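Local coordinates for protein dehydroascorbate reductase (Chlamydomonas reinhardtii, PDB 5XFT) that probably catalyses the reduction of L-dehydroascorbate to L-ascorbate with two molecules of glutathione, which leave as glutathione disulfide, at residues Ala130-Tyr135 with Thr182-Tyr187. Sequence-based numbering, arbitrary orientation.
Sequences AGMDDY and TALHKY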
ATOM      1  N   ALA A 130      14.023  10.264   4.465  1.00 39.79           N
ATOM      2  CA  ALA A 130      15.373  10.542   3.995  1.00 43.73           C
ATOM      3  C   ALA A 130      16.001   9.297   3.381  1.00 48.64           C
ATOM      4  O   ALA A 130      16.585   9.358   2.295  1.00 50.86           O
ATOM      5  CB  ALA A 130      16.232  11.074   5.141  1.00 41.55           C
ATOM      6  N   GLY A 131      15.896   8.159   4.067  1.00 46.04           N
ATOM      7  CA  GLY A 131      16.377   6.901   3.523  1.00 43.27           C
ATOM      8  C   GLY A 131      15.816   6.600   2.147  1.00 37.17           C
ATOM      9  O   GLY A 131      16.571   6.361   1.196  1.00 40.34           O
ATOM     10  N   MET A 132      14.482   6.630   2.028  1.00 27.12           N
ATOM     11  CA  MET A 132      13.855   6.363   0.735  1.00 29.12           C
ATOM     12  C   MET A 132      14.324   7.355  -0.320  1.00 34.52           C
ATOM     13  O   MET A 132      14.640   6.972  -1.455  1.00 38.47           O
ATOM     14  CB  MET A 132      12.332   6.417   0.869  1.00 27.51           C
ATOM     15  CG  MET A 132      11.759   5.402   1.840  1.00 31.45           C
ATOM     16  SD  MET A 132      10.046   5.756   2.266  1.00 26.14           S
ATOM     17  CE  MET A 132       9.269   5.705   0.654  1.00 19.53           C
ATOM     18  N   ASP A 133      14.385   8.635   0.045  1.00 32.01           N
ATOM     19  CA  ASP A 133      14.754   9.679  -0.906  1.00 28.61           C
ATOM     20  C   ASP A 133      16.178   9.480  -1.419  1.00 30.20           C
ATOM     21  O   ASP A 133      16.428   9.508  -2.633  1.00 28.73           O
ATOM     22  CB  ASP A 133      14.583  11.039  -0.230  1.00 28.93           C
ATOM     23  CG  ASP A 133      15.115  12.179  -1.054  1.00 37.12           C
ATOM     24  OD1 ASP A 133      14.503  12.507  -2.092  1.00 40.26           O
ATOM     25  OD2 ASP A 133      16.150  12.748  -0.652  1.00 41.35           O
ATOM     26  N   ASP A 134      17.124   9.261  -0.502  1.00 30.70           N
ATOM     27  CA  ASP A 134      18.504   8.991  -0.891  1.00 32.35           C
ATOM     28  C   ASP A 134      18.588   7.768  -1.787  1.00 40.63           C
ATOM     29  O   ASP A 134      19.263   7.792  -2.822  1.00 43.94           O
ATOM     30  CB  ASP A 134      19.377   8.794   0.350  1.00 31.64           C
ATOM     31  CG  ASP A 134      19.494  10.051   1.185  1.00 34.80           C
ATOM     32  OD1 ASP A 134      19.126  11.133   0.675  1.00 35.65           O
ATOM     33  OD2 ASP A 134      19.965   9.956   2.341  1.00 32.46           O
ATOM     34  N   TYR A 135      17.903   6.683  -1.404  1.00 38.03           N
ATOM     35  CA  TYR A 135      17.952   5.471  -2.211  1.00 32.44           C
ATOM     36  C   TYR A 135      17.479   5.746  -3.634  1.00 33.10           C
ATOM     37  O   TYR A 135      18.170   5.411  -4.604  1.00 35.76           O
ATOM     38  CB  TYR A 135      17.118   4.360  -1.572  1.00 27.17           C
ATOM     39  CG  TYR A 135      17.366   3.012  -2.217  1.00 24.62           C
ATOM     40  CD1 TYR A 135      16.687   2.634  -3.372  1.00 28.31           C
ATOM     41  CD2 TYR A 135      18.291   2.126  -1.685  1.00 24.49           C
ATOM     42  CE1 TYR A 135      16.919   1.409  -3.972  1.00 25.06           C
ATOM     43  CE2 TYR A 135      18.524   0.895  -2.277  1.00 24.07           C
ATOM     44  CZ  TYR A 135      17.837   0.543  -3.421  1.00 16.43           C
ATOM     45  OH  TYR A 135      18.062  -0.676  -4.019  1.00 13.14           O
ATOM     46  N   THR A 182      13.581  15.660  -3.366  1.00 45.14           N
ATOM     47  CA  THR A 182      13.270  15.712  -4.790  1.00 47.23           C
ATOM     48  C   THR A 182      12.830  14.353  -5.319  1.00 47.90           C
ATOM     49  O   THR A 182      11.826  14.237  -6.036  1.00 50.55           O
ATOM     50  CB  THR A 182      14.497  16.208  -5.556  1.00 54.62           C
ATOM     51  OG1 THR A 182      15.669  15.561  -5.038  1.00 60.60           O
ATOM     52  CG2 THR A 182      14.645  17.709  -5.410  1.00 53.35           C
ATOM     53  N   ALA A 183      13.587  13.310  -4.970  1.00 47.79           N
ATOM     54  CA  ALA A 183      13.314  11.977  -5.494  1.00 43.34           C
ATOM     55  C   ALA A 183      11.979  11.438  -4.998  1.00 36.27           C
ATOM     56  O   ALA A 183      11.339  10.636  -5.687  1.00 39.23           O
ATOM     57  CB  ALA A 183      14.451  11.028  -5.118  1.00 46.47           C
ATOM     58  N   LEU A 184      11.535  11.869  -3.816  1.00 30.15           N
ATOM     59  CA  LEU A 184      10.217  11.462  -3.342  1.00 29.68           C
ATOM     60  C   LEU A 184       9.108  12.143  -4.138  1.00 39.30           C
ATOM     61  O   LEU A 184       8.073  11.525  -4.427  1.00 44.92           O
ATOM     62  CB  LEU A 184      10.074  11.762  -1.852  1.00 25.72           C
ATOM     63  CG  LEU A 184      10.895  10.841  -0.950  1.00 32.93           C
ATOM     64  CD1 LEU A 184      10.474  10.986   0.501  1.00 36.79           C
ATOM     65  CD2 LEU A 184      10.770   9.400  -1.405  1.00 26.25           C
ATOM     66  N   HIS A 185       9.306  13.410  -4.511  1.00 32.05           N
ATOM     67  CA  HIS A 185       8.271  14.112  -5.264  1.00 35.55           C
ATOM     68  C   HIS A 185       8.148  13.544  -6.672  1.00 40.68           C
ATOM     69  O   HIS A 185       7.036  13.282  -7.153  1.00 44.38           O
ATOM     70  CB  HIS A 185       8.559  15.614  -5.300  1.00 35.90           C
ATOM     71  CG  HIS A 185       8.404  16.288  -3.975  1.00 39.27           C
ATOM     72  ND1 HIS A 185       7.187  16.734  -3.504  1.00 44.08           N
ATOM     73  CD2 HIS A 185       9.310  16.590  -3.015  1.00 41.67           C
ATOM     74  CE1 HIS A 185       7.350  17.278  -2.313  1.00 44.87           C
ATOM     75  NE2 HIS A 185       8.629  17.205  -1.991  1.00 45.26           N
ATOM     76  N   LYS A 186       9.283  13.326  -7.347  1.00 42.82           N
ATOM     77  CA  LYS A 186       9.187  12.694  -8.660  1.00 45.48           C
ATOM     78  C   LYS A 186       8.757  11.239  -8.556  1.00 32.14           C
ATOM     79  O   LYS A 186       8.160  10.720  -9.502  1.00 30.17           O
ATOM     80  CB  LYS A 186      10.504  12.812  -9.439  1.00 48.32           C
ATOM     81  CG  LYS A 186      11.755  12.810  -8.599  1.00 55.94           C
ATOM     82  CD  LYS A 186      12.995  13.158  -9.421  1.00 64.62           C
ATOM     83  CE  LYS A 186      12.982  14.603  -9.922  1.00 66.35           C
ATOM     84  NZ  LYS A 186      14.101  14.878 -10.876  1.00 65.49           N
ATOM     85  N   TYR A 187       9.027  10.577  -7.428  1.00 22.10           N
ATOM     86  CA  TYR A 187       8.465   9.248  -7.200  1.00 23.06           C
ATOM     87  C   TYR A 187       6.943   9.304  -7.200  1.00 32.27           C
ATOM     88  O   TYR A 187       6.280   8.519  -7.889  1.00 33.03           O
ATOM     89  CB  TYR A 187       8.993   8.682  -5.883  1.00 25.78           C
ATOM     90  CG  TYR A 187       8.529   7.281  -5.525  1.00 29.78           C
ATOM     91  CD1 TYR A 187       8.850   6.188  -6.318  1.00 32.73           C
ATOM     92  CD2 TYR A 187       7.810   7.051  -4.365  1.00 38.78           C
ATOM     93  CE1 TYR A 187       8.442   4.908  -5.974  1.00 34.09           C
ATOM     94  CE2 TYR A 187       7.396   5.779  -4.012  1.00 38.82           C
ATOM     95  CZ  TYR A 187       7.712   4.709  -4.815  1.00 36.81           C
ATOM     96  OH  TYR A 187       7.292   3.442  -4.449  1.00 29.30           O
TER
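Asp-133 points its carboxylate at the first turn of helix 182-193, and the polar part of the contact rests on one oxygen. OD1 of Asp-133 lies 3.1 Å from the backbone N of Ala-183. The same Asp-133 OD1 is 3.5 Å from the backbone N of Leu-184. Both hydrogen bonds are weak, and their N-H...O angles of 125° and 140° are consistent with one oxygen shared between two successive amides. The CG of Asp-133 is anti to its backbone N, which swings the carboxylate across to the second helix. A negative group facing amides in a helix's first turn is placed where it would be expected to interact favourably with the helix dipole. The other oxygen, OD2, forms a salt bridge with NH2 of Arg-137, one turn further along; this NH2 also hydrogen-bonds OG1 of Thr-182, so one guanidinium nitrogen bridges the two helices.

Van der Waals contacts flank this polar centre. CB of Ala-183 sits against Asp-133 OD1 at 3.4 Å and also touches the Asp-133 backbone O. In the aliphatic packing, the branch point CG of Leu-184 rests on Asp-133 CB at 3.8 Å. One methyl of Leu-184, CD2, reaches Met-132 CB at 4.1 Å.

The segment axes approach to 8.2 Å at an angle of 80°, so the nearly perpendicular helices meet over a short patch. It joins helices 118-138 and 182-193 within the all-helical C-terminal domain of this GST-superfamily fold; Leu-129 and Leu-136 extend the apolar packing around Leu-184, and helix 153-173 adjoins through Leu-158, which touches Met-132.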